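Long-range contacts in pesticidal crystal protein Cry4Aa (Bacillus thuringiensis, PDB 2C9K), which kills mosquito larvae as an insecticidal delta-endotoxin, binding to midgut epithelial cells and promoting their colloid-osmotic lysis: residues 271-282 against 440-450; 308-316 against 369-377. All coordinates share one frame; numbering follows the deposited sequence.

Contact 1. Residues 271-282 against 440-450; sequences ESPYKYYDFQYQ and LSIPATYKTQV
Tyr274 keeps its ring beside its own backbone N (chi1 -49°), while Leu440 sets CG anti to its backbone N (chi1 164°); together these torsions lay the leucine against the tyrosine ring. Leu440 CG stands 3.9 Å from the ring centroid, close to the ring normal, which defines a CH-pi contact. Pro273 CG lies over the opposite face of the same ring, so the aromatic plane is held between a proline and a leucine. At the ring's edge, Ile442 CD1 comes within 3.9 Å of Tyr274 CE2. The phenol end is fixed by polar contacts: Tyr274 OH donates to Thr448 O at 2.8 Å, approaching from above the carbonyl plane, and accepts a weak bond from Ile442 N at 3.3 Å. The hydroxyl of this buried tyrosine thus ties together two points of the 440-450 loop backbone. The edge of Tyr274 also points at the face of Tyr446 (centroids 5.4 Å apart, planes at 55°), and Pro273 CG reaches Tyr446 CD2 at 3.4 Å. Nearer the start of segment 271-282, Val450 CG2 packs against Ser272, whose OG bonds to Asn268 O. Leu440 and Val450 exchange two backbone hydrogen bonds, an antiparallel hydrogen-bonded pair closing the loop, and the side chains of both touch Leu286 of helix 279-286. Asn219, from the N-terminal domain, bonds to the carbonyls of Lys275 and Tyr277. The arrangement belongs to the second domain of the three-domain Cry toxins, where a 3-10 turn ahead of helix 279-286 packs on the loop between strands 432-440 and 450-457 of the beta-prism.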
loop_
_atom_site.group_PDB
_atom_site.type_symbol
_atom_site.label_atom_id
_atom_site.label_comp_id
_atom_site.label_asym_id
_atom_site.label_seq_id
_atom_site.Cartn_x
_atom_site.Cartn_y
_atom_site.Cartn_z
ATOM N N GLU A 271 27.227 5.093 4.628
ATOM C CA GLU A 271 28.629 5.087 4.235
ATOM C C GLU A 271 28.917 5.638 2.852
ATOM O O GLU A 271 30.006 5.453 2.313
ATOM C CB GLU A 271 29.210 3.684 4.388
ATOM C CG GLU A 271 29.372 3.293 5.847
ATOM C CD GLU A 271 30.321 2.127 6.048
ATOM O OE1 GLU A 271 30.664 1.848 7.220
ATOM O OE2 GLU A 271 30.721 1.491 5.041
ATOM N N SER A 272 27.933 6.333 2.292
ATOM C CA SER A 272 28.059 6.958 0.979
ATOM C C SER A 272 27.843 8.451 1.169
ATOM O O SER A 272 27.168 8.864 2.106
ATOM C CB SER A 272 27.018 6.395 0.021
ATOM O OG SER A 272 27.169 4.989 -0.101
ATOM N N PRO A 273 28.416 9.282 0.285
ATOM C CA PRO A 273 28.280 10.744 0.378
ATOM C C PRO A 273 26.949 11.326 -0.077
ATOM O O PRO A 273 26.567 12.416 0.349
ATOM C CB PRO A 273 29.432 11.245 -0.482
ATOM C CG PRO A 273 29.447 10.231 -1.578
ATOM C CD PRO A 273 29.322 8.917 -0.818
ATOM N N TYR A 274 26.248 10.605 -0.941
ATOM C CA TYR A 274 24.977 11.078 -1.472
ATOM C C TYR A 274 24.014 11.648 -0.432
ATOM O O TYR A 274 23.076 12.370 -0.778
ATOM C CB TYR A 274 24.305 9.951 -2.258
ATOM C CG TYR A 274 25.262 9.318 -3.225
ATOM C CD1 TYR A 274 25.839 8.083 -2.948
ATOM C CD2 TYR A 274 25.672 9.998 -4.373
ATOM C CE1 TYR A 274 26.811 7.539 -3.787
ATOM C CE2 TYR A 274 26.639 9.465 -5.219
ATOM C CZ TYR A 274 27.205 8.234 -4.915
ATOM O OH TYR A 274 28.168 7.694 -5.731
ATOM N N LYS A 275 24.242 11.334 0.835
ATOM C CA LYS A 275 23.370 11.844 1.880
ATOM C C LYS A 275 23.547 13.348 2.047
ATOM O O LYS A 275 22.731 14.000 2.693
ATOM C CB LYS A 275 23.654 11.130 3.203
ATOM C CG LYS A 275 25.122 11.118 3.594
ATOM C CD LYS A 275 25.348 10.344 4.874
ATOM C CE LYS A 275 26.766 10.530 5.375
ATOM N NZ LYS A 275 27.058 9.688 6.574
ATOM N N TYR A 276 24.603 13.899 1.450
ATOM C CA TYR A 276 24.892 15.333 1.557
ATOM C C TYR A 276 24.350 16.141 0.385
ATOM O O TYR A 276 24.419 17.363 0.380
ATOM C CB TYR A 276 26.403 15.564 1.685
ATOM C CG TYR A 276 27.018 15.016 2.958
ATOM C CD1 TYR A 276 28.077 14.113 2.907
ATOM C CD2 TYR A 276 26.543 15.398 4.213
ATOM C CE1 TYR A 276 28.645 13.602 4.065
ATOM C CE2 TYR A 276 27.105 14.891 5.383
ATOM C CZ TYR A 276 28.154 13.990 5.293
ATOM O OH TYR A 276 28.703 13.458 6.431
ATOM N N TYR A 277 23.819 15.442 -0.611
ATOM C CA TYR A 277 23.241 16.086 -1.783
ATOM C C TYR A 277 21.814 16.497 -1.480
ATOM O O TYR A 277 21.251 16.123 -0.449
ATOM C CB TYR A 277 23.237 15.132 -2.971
ATOM C CG TYR A 277 24.574 14.986 -3.640
ATOM C CD1 TYR A 277 25.680 14.511 -2.938
ATOM C CD2 TYR A 277 24.741 15.336 -4.978
ATOM C CE1 TYR A 277 26.922 14.394 -3.553
ATOM C CE2 TYR A 277 25.972 15.221 -5.601
ATOM C CZ TYR A 277 27.054 14.750 -4.882
ATOM O OH TYR A 277 28.265 14.629 -5.500
ATOM N N ASP A 278 21.232 17.256 -2.400
ATOM C CA ASP A 278 19.870 17.748 -2.266
ATOM C C ASP A 278 18.866 16.620 -2.057
ATOM O O ASP A 278 19.018 15.525 -2.596
ATOM C CB ASP A 278 19.486 18.546 -3.510
ATOM C CG ASP A 278 18.203 19.325 -3.324
ATOM O OD1 ASP A 278 18.209 20.282 -2.512
ATOM O OD2 ASP A 278 17.190 18.979 -3.980
ATOM N N PHE A 279 17.834 16.902 -1.274
ATOM C CA PHE A 279 16.801 15.923 -0.985
ATOM C C PHE A 279 16.160 15.407 -2.268
ATOM O O PHE A 279 16.249 14.223 -2.589
ATOM C CB PHE A 279 15.715 16.553 -0.109
ATOM C CG PHE A 279 14.530 15.662 0.119
ATOM C CD1 PHE A 279 14.494 14.799 1.209
ATOM C CD2 PHE A 279 13.476 15.646 -0.788
ATOM C CE1 PHE A 279 13.429 13.925 1.394
ATOM C CE2 PHE A 279 12.406 14.778 -0.618
ATOM C CZ PHE A 279 12.380 13.911 0.477
ATOM N N GLN A 280 15.509 16.307 -2.997
ATOM C CA GLN A 280 14.820 15.942 -4.223
ATOM C C GLN A 280 15.702 15.196 -5.204
ATOM O O GLN A 280 15.209 14.409 -6.008
ATOM C CB GLN A 280 14.246 17.182 -4.901
ATOM C CG GLN A 280 13.304 16.861 -6.047
ATOM C CD GLN A 280 12.128 16.014 -5.599
ATOM O OE1 GLN A 280 11.450 16.347 -4.626
ATOM N NE2 GLN A 280 11.879 14.916 -6.308
ATOM N N TYR A 281 17.004 15.440 -5.142
ATOM C CA TYR A 281 17.930 14.773 -6.042
ATOM C C TYR A 281 17.995 13.284 -5.727
ATOM O O TYR A 281 17.948 12.446 -6.626
ATOM C CB TYR A 281 19.311 15.386 -5.916
ATOM C CG TYR A 281 20.332 14.671 -6.745
ATOM C CD1 TYR A 281 20.328 14.778 -8.132
ATOM C CD2 TYR A 281 21.292 13.865 -6.144
ATOM C CE1 TYR A 281 21.260 14.093 -8.904
ATOM C CE2 TYR A 281 22.224 13.181 -6.897
ATOM C CZ TYR A 281 22.204 13.297 -8.274
ATOM O OH TYR A 281 23.140 12.626 -9.013
ATOM N N GLN A 282 18.114 12.965 -4.443
ATOM C CA GLN A 282 18.154 11.578 -3.994
ATOM C C GLN A 282 16.812 10.918 -4.314
ATOM O O GLN A 282 16.762 9.791 -4.813
ATOM C CB GLN A 282 18.413 11.523 -2.487
ATOM C CG GLN A 282 19.829 11.879 -2.112
ATOM C CD GLN A 282 19.982 12.205 -0.648
ATOM O OE1 GLN A 282 19.901 13.366 -0.250
ATOM N NE2 GLN A 282 20.194 11.183 0.165
ATOM N N LEU A 440 21.993 4.750 -7.051
ATOM C CA LEU A 440 22.540 6.095 -7.219
ATOM C C LEU A 440 24.055 5.966 -7.135
ATOM O O LEU A 440 24.591 5.474 -6.145
ATOM C CB LEU A 440 22.039 7.044 -6.123
ATOM C CG LEU A 440 22.774 8.381 -5.883
ATOM C CD1 LEU A 440 22.990 9.127 -7.187
ATOM C CD2 LEU A 440 21.962 9.245 -4.922
ATOM N N SER A 441 24.740 6.384 -8.192
ATOM C CA SER A 441 26.195 6.314 -8.239
ATOM C C SER A 441 26.708 7.218 -9.337
ATOM O O SER A 441 26.179 7.237 -10.450
ATOM C CB SER A 441 26.660 4.893 -8.529
ATOM O OG SER A 441 26.403 4.568 -9.879
ATOM N N ILE A 442 27.745 7.969 -9.013
ATOM C CA ILE A 442 28.363 8.879 -9.955
ATOM C C ILE A 442 29.785 8.358 -10.087
ATOM O O ILE A 442 30.681 8.792 -9.363
ATOM C CB ILE A 442 28.354 10.296 -9.385
ATOM C CG1 ILE A 442 26.928 10.648 -8.952
ATOM C CG2 ILE A 442 28.863 11.274 -10.414
ATOM C CD1 ILE A 442 26.814 11.928 -8.188
ATOM N N PRO A 443 30.004 7.392 -10.998
ATOM C CA PRO A 443 31.321 6.786 -11.233
ATOM C C PRO A 443 32.410 7.810 -11.508
ATOM O O PRO A 443 33.523 7.700 -11.008
ATOM C CB PRO A 443 31.073 5.874 -12.431
ATOM C CG PRO A 443 29.644 5.475 -12.251
ATOM C CD PRO A 443 28.991 6.788 -11.880
ATOM N N ALA A 444 32.082 8.813 -12.306
ATOM C CA ALA A 444 33.046 9.848 -12.638
ATOM C C ALA A 444 33.703 10.469 -11.401
ATOM O O ALA A 444 34.677 11.217 -11.520
ATOM C CB ALA A 444 32.359 10.939 -13.462
ATOM N N THR A 445 33.197 10.149 -10.215
ATOM C CA THR A 445 33.738 10.753 -9.002
ATOM C C THR A 445 33.869 9.823 -7.804
ATOM O O THR A 445 34.877 9.846 -7.103
ATOM C CB THR A 445 32.857 11.956 -8.580
ATOM O OG1 THR A 445 32.796 12.909 -9.654
ATOM C CG2 THR A 445 33.410 12.615 -7.328
ATOM N N TYR A 446 32.848 9.008 -7.565
ATOM C CA TYR A 446 32.856 8.114 -6.420
ATOM C C TYR A 446 32.888 6.638 -6.749
ATOM O O TYR A 446 32.604 6.218 -7.875
ATOM C CB TYR A 446 31.631 8.370 -5.551
ATOM C CG TYR A 446 31.313 9.827 -5.340
ATOM C CD1 TYR A 446 30.703 10.578 -6.337
ATOM C CD2 TYR A 446 31.607 10.447 -4.132
ATOM C CE1 TYR A 446 30.390 11.907 -6.134
ATOM C CE2 TYR A 446 31.296 11.778 -3.919
ATOM C CZ TYR A 446 30.688 12.501 -4.922
ATOM O OH TYR A 446 30.377 13.817 -4.698
ATOM N N LYS A 447 33.232 5.855 -5.730
ATOM C CA LYS A 447 33.284 4.405 -5.844
ATOM C C LYS A 447 32.109 3.821 -5.072
ATOM O O LYS A 447 31.814 2.633 -5.187
ATOM C CB LYS A 447 34.591 3.858 -5.273
ATOM C CG LYS A 447 35.797 4.139 -6.127
ATOM C CD LYS A 447 37.019 3.458 -5.549
ATOM C CE LYS A 447 38.260 3.814 -6.338
ATOM N NZ LYS A 447 38.030 3.550 -7.776
ATOM N N THR A 448 31.449 4.666 -4.282
ATOM C CA THR A 448 30.306 4.236 -3.496
ATOM C C THR A 448 29.051 4.268 -4.336
ATOM O O THR A 448 28.964 5.004 -5.311
ATOM C CB THR A 448 30.076 5.130 -2.280
ATOM O OG1 THR A 448 30.085 6.494 -2.695
ATOM C CG2 THR A 448 31.145 4.921 -1.253
ATOM N N GLN A 449 28.076 3.465 -3.931
ATOM C CA GLN A 449 26.803 3.360 -4.634
ATOM C C GLN A 449 25.740 2.994 -3.601
ATOM O O GLN A 449 25.975 2.141 -2.742
ATOM C CB GLN A 449 26.911 2.266 -5.692
ATOM C CG GLN A 449 25.781 2.207 -6.686
ATOM C CD GLN A 449 25.940 1.048 -7.663
ATOM O OE1 GLN A 449 25.117 0.853 -8.559
ATOM N NE2 GLN A 449 27.002 0.273 -7.490
ATOM N N VAL A 450 24.590 3.661 -3.671
ATOM C CA VAL A 450 23.476 3.406 -2.752
ATOM C C VAL A 450 22.336 2.733 -3.514
ATOM O O VAL A 450 21.932 3.201 -4.584
ATOM C CB VAL A 450 22.931 4.715 -2.138
ATOM C CG1 VAL A 450 21.672 4.433 -1.360
ATOM C CG2 VAL A 450 23.960 5.328 -1.221
#

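Contact 2. Residues 308-316 against 369-377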
loop_
_atom_site.group_PDB
_atom_site.type_symbol
_atom_site.label_atom_id
_atom_site.label_comp_id
_atom_site.label_asym_id
_atom_site.label_seq_id
_atom_site.Cartn_x
_atom_site.Cartn_y
_atom_site.Cartn_z
ATOM N N THR A 308 40.015 -13.478 -9.844
ATOM C CA THR A 308 40.589 -13.408 -8.508
ATOM C C THR A 308 39.521 -12.960 -7.524
ATOM O O THR A 308 38.577 -12.267 -7.901
ATOM C CB THR A 308 41.753 -12.416 -8.467
ATOM O OG1 THR A 308 41.319 -11.157 -8.996
ATOM C CG2 THR A 308 42.924 -12.936 -9.289
ATOM N N PRO A 309 39.655 -13.350 -6.246
ATOM C CA PRO A 309 38.686 -12.983 -5.210
ATOM C C PRO A 309 38.339 -11.497 -5.171
ATOM O O PRO A 309 38.993 -10.668 -5.815
ATOM C CB PRO A 309 39.365 -13.454 -3.926
ATOM C CG PRO A 309 40.119 -14.672 -4.384
ATOM C CD PRO A 309 40.739 -14.170 -5.677
ATOM N N ASN A 310 37.295 -11.176 -4.411
ATOM C CA ASN A 310 36.828 -9.804 -4.253
ATOM C C ASN A 310 36.160 -9.213 -5.483
ATOM O O ASN A 310 36.336 -8.030 -5.788
ATOM C CB ASN A 310 37.981 -8.904 -3.821
ATOM C CG ASN A 310 38.494 -9.258 -2.457
ATOM O OD1 ASN A 310 37.728 -9.305 -1.492
ATOM N ND2 ASN A 310 39.795 -9.510 -2.357
ATOM N N ASN A 311 35.403 -10.037 -6.199
ATOM C CA ASN A 311 34.695 -9.546 -7.368
ATOM C C ASN A 311 33.388 -8.984 -6.806
ATOM O O ASN A 311 32.983 -9.310 -5.685
ATOM C CB ASN A 311 34.394 -10.684 -8.353
ATOM C CG ASN A 311 34.193 -10.191 -9.788
ATOM O OD1 ASN A 311 33.630 -9.119 -10.025
ATOM N ND2 ASN A 311 34.648 -10.986 -10.752
ATOM N N PHE A 312 32.748 -8.114 -7.569
ATOM C CA PHE A 312 31.492 -7.544 -7.141
ATOM C C PHE A 312 30.716 -7.132 -8.373
ATOM O O PHE A 312 31.248 -7.144 -9.487
ATOM C CB PHE A 312 31.725 -6.353 -6.197
ATOM C CG PHE A 312 32.593 -5.269 -6.767
ATOM C CD1 PHE A 312 32.154 -4.484 -7.828
ATOM C CD2 PHE A 312 33.849 -5.020 -6.229
ATOM C CE1 PHE A 312 32.951 -3.468 -8.348
ATOM C CE2 PHE A 312 34.651 -4.007 -6.740
ATOM C CZ PHE A 312 34.199 -3.230 -7.803
ATOM N N PHE A 313 29.447 -6.788 -8.185
ATOM C CA PHE A 313 28.642 -6.392 -9.315
ATOM C C PHE A 313 28.876 -4.937 -9.664
ATOM O O PHE A 313 28.592 -4.016 -8.900
ATOM C CB PHE A 313 27.172 -6.697 -9.047
ATOM C CG PHE A 313 26.876 -8.169 -8.983
ATOM C CD1 PHE A 313 26.337 -8.739 -7.835
ATOM C CD2 PHE A 313 27.176 -8.994 -10.066
ATOM C CE1 PHE A 313 26.100 -10.109 -7.763
ATOM C CE2 PHE A 313 26.944 -10.363 -10.008
ATOM C CZ PHE A 313 26.405 -10.926 -8.854
ATOM N N THR A 314 29.447 -4.763 -10.842
ATOM C CA THR A 314 29.773 -3.466 -11.374
ATOM C C THR A 314 28.558 -2.588 -11.598
ATOM O O THR A 314 28.543 -1.425 -11.196
ATOM C CB THR A 314 30.529 -3.650 -12.686
ATOM O OG1 THR A 314 31.935 -3.626 -12.411
ATOM C CG2 THR A 314 30.166 -2.586 -13.697
ATOM N N SER A 315 27.544 -3.156 -12.242
ATOM C CA SER A 315 26.323 -2.425 -12.570
ATOM C C SER A 315 25.146 -3.392 -12.691
ATOM O O SER A 315 25.311 -4.593 -12.480
ATOM C CB SER A 315 26.530 -1.702 -13.900
ATOM O OG SER A 315 27.026 -2.613 -14.869
ATOM N N HIS A 316 23.964 -2.881 -13.029
ATOM C CA HIS A 316 22.807 -3.753 -13.184
ATOM C C HIS A 316 21.643 -3.084 -13.889
ATOM O O HIS A 316 21.660 -1.883 -14.118
ATOM C CB HIS A 316 22.329 -4.271 -11.823
ATOM C CG HIS A 316 21.552 -3.267 -11.031
ATOM N ND1 HIS A 316 22.132 -2.158 -10.455
ATOM C CD2 HIS A 316 20.238 -3.212 -10.710
ATOM C CE1 HIS A 316 21.210 -1.465 -9.810
ATOM N NE2 HIS A 316 20.052 -2.084 -9.949
ATOM N N ASP A 369 35.627 4.169 -1.339
ATOM C CA ASP A 369 35.945 2.853 -1.883
ATOM C C ASP A 369 34.660 2.064 -2.203
ATOM O O ASP A 369 33.598 2.340 -1.647
ATOM C CB ASP A 369 36.805 2.098 -0.870
ATOM C CG ASP A 369 37.914 1.305 -1.523
ATOM O OD1 ASP A 369 38.758 0.761 -0.777
ATOM O OD2 ASP A 369 37.941 1.224 -2.776
ATOM N N TYR A 370 34.761 1.083 -3.095
ATOM C CA TYR A 370 33.593 0.299 -3.499
ATOM C C TYR A 370 32.823 -0.356 -2.354
ATOM O O TYR A 370 33.420 -0.997 -1.493
ATOM C CB TYR A 370 33.997 -0.801 -4.494
ATOM C CG TYR A 370 34.660 -0.307 -5.764
ATOM C CD1 TYR A 370 36.025 -0.501 -5.986
ATOM C CD2 TYR A 370 33.928 0.370 -6.735
ATOM C CE1 TYR A 370 36.643 -0.029 -7.141
ATOM C CE2 TYR A 370 34.535 0.847 -7.891
ATOM C CZ TYR A 370 35.895 0.648 -8.090
ATOM O OH TYR A 370 36.501 1.147 -9.227
ATOM N N ASN A 371 31.501 -0.184 -2.341
ATOM C CA ASN A 371 30.656 -0.820 -1.328
ATOM C C ASN A 371 29.525 -1.564 -2.035
ATOM O O ASN A 371 28.450 -1.791 -1.473
ATOM C CB ASN A 371 30.093 0.195 -0.312
ATOM C CG ASN A 371 29.263 1.306 -0.951
ATOM O OD1 ASN A 371 28.747 2.170 -0.247
ATOM N ND2 ASN A 371 29.138 1.293 -2.272
ATOM N N ASN A 372 29.816 -1.949 -3.277
ATOM C CA ASN A 372 28.910 -2.677 -4.162
ATOM C C ASN A 372 28.417 -4.020 -3.629
ATOM O O ASN A 372 28.954 -4.570 -2.668
ATOM C CB ASN A 372 29.604 -2.951 -5.496
ATOM C CG ASN A 372 29.975 -1.696 -6.228
ATOM O OD1 ASN A 372 30.493 -0.746 -5.639
ATOM N ND2 ASN A 372 29.726 -1.685 -7.532
ATOM N N ILE A 373 27.391 -4.543 -4.293
ATOM C CA ILE A 373 26.825 -5.840 -3.956
ATOM C C ILE A 373 27.678 -6.875 -4.691
ATOM O O ILE A 373 27.940 -6.735 -5.887
ATOM C CB ILE A 373 25.356 -5.960 -4.446
ATOM C CG1 ILE A 373 24.466 -4.972 -3.693
ATOM C CG2 ILE A 373 24.849 -7.376 -4.239
ATOM C CD1 ILE A 373 23.011 -5.010 -4.117
ATOM N N SER A 374 28.125 -7.903 -3.983
ATOM C CA SER A 374 28.939 -8.931 -4.613
ATOM C C SER A 374 28.243 -10.287 -4.555
ATOM O O SER A 374 28.642 -11.222 -5.248
ATOM C CB SER A 374 30.314 -9.023 -3.940
ATOM O OG SER A 374 30.220 -9.570 -2.633
ATOM N N LYS A 375 27.197 -10.392 -3.744
ATOM C CA LYS A 375 26.472 -11.651 -3.626
ATOM C C LYS A 375 25.027 -11.452 -3.149
ATOM O O LYS A 375 24.749 -10.578 -2.321
ATOM C CB LYS A 375 27.215 -12.575 -2.658
ATOM C CG LYS A 375 26.580 -13.941 -2.493
ATOM C CD LYS A 375 27.195 -14.690 -1.328
ATOM C CE LYS A 375 26.524 -16.042 -1.137
ATOM N NZ LYS A 375 26.632 -16.868 -2.369
ATOM N N MET A 376 24.108 -12.262 -3.670
ATOM C CA MET A 376 22.709 -12.154 -3.270
ATOM C C MET A 376 21.986 -13.491 -3.155
ATOM O O MET A 376 22.120 -14.365 -4.003
ATOM C CB MET A 376 21.939 -11.252 -4.238
ATOM C CG MET A 376 22.318 -9.794 -4.155
ATOM S SD MET A 376 21.388 -8.807 -5.326
ATOM C CE MET A 376 22.373 -9.050 -6.800
ATOM N N ASP A 377 21.212 -13.626 -2.089
ATOM C CA ASP A 377 20.438 -14.825 -1.833
ATOM C C ASP A 377 18.973 -14.453 -1.876
ATOM O O ASP A 377 18.471 -13.788 -0.964
ATOM C CB ASP A 377 20.750 -15.386 -0.447
ATOM C CG ASP A 377 22.118 -16.005 -0.364
ATOM O OD1 ASP A 377 22.558 -16.284 0.773
ATOM O OD2 ASP A 377 22.748 -16.220 -1.426
#
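Phe312 and Tyr370 run across each other at about a right angle, with ring planes at 39° and centroids 4.8 Å apart, a geometry that is neither a stack nor an edge-to-face pair. What touches is the far end of the phenylalanine: CZ sits over one face of the tyrosine ring, displaced toward its rim, and lies 3.6 Å from Tyr370 CG. Phe312 reaches this position by placing CG between its backbone N and carbonyl carbon (chi1 56°). Its ring also meets the Asn372 amide obliquely, with Phe312 CD1 3.7 Å from Asn372 ND2. That amide is directed by a nearly straight hydrogen bond, ND2 to Phe313 O at 2.9 Å, with the acceptor in the amide plane. A backbone bond joins Phe313 N to Ile373 O at 2.7 Å. Phe313 is thus held through both its N-H and its C=O. The Phe313 ring turns the other way from Phe312, and its CE1 approaches Met376 CE at 4.0 Å. Strands 313-316 and 373-377 meet at 79°, so they cross rather than run side by side, with a single backbone bond between the two segments. Each belongs to a different four-stranded antiparallel sheet. Around the crossing, Ser374 and Lys375 form a classic beta bulge facing Ile360, Phe312 rests on Leu362 of strand 353-362, Met376 reaches Phe301 of strand 294-303, and Asn372 touches Tyr451 of strand 450-457.

How the contacts relate
Contact 1 and contact 2 have centres about 17 Å apart within the same domain, and both segments of contact 2 fall in the sequence between those of contact 1. They meet directly: Lys447 NZ of 440-450 lies 3.2 Å from Tyr370 OH of 369-377, a probable hydrogen bond, and Ser272 OG packs 3.2 Å from Asn371 OD1. Asn268 gives a further link, its ND2 bonding to the carbonyls of both Gln449 and Asn371. The loop 440-450 of contact 1 therefore lies against the loop leading into strand 373-381 of contact 2. Loops at this end of domain II take part in receptor recognition in related Cry toxins, and those around these contacts may do so here.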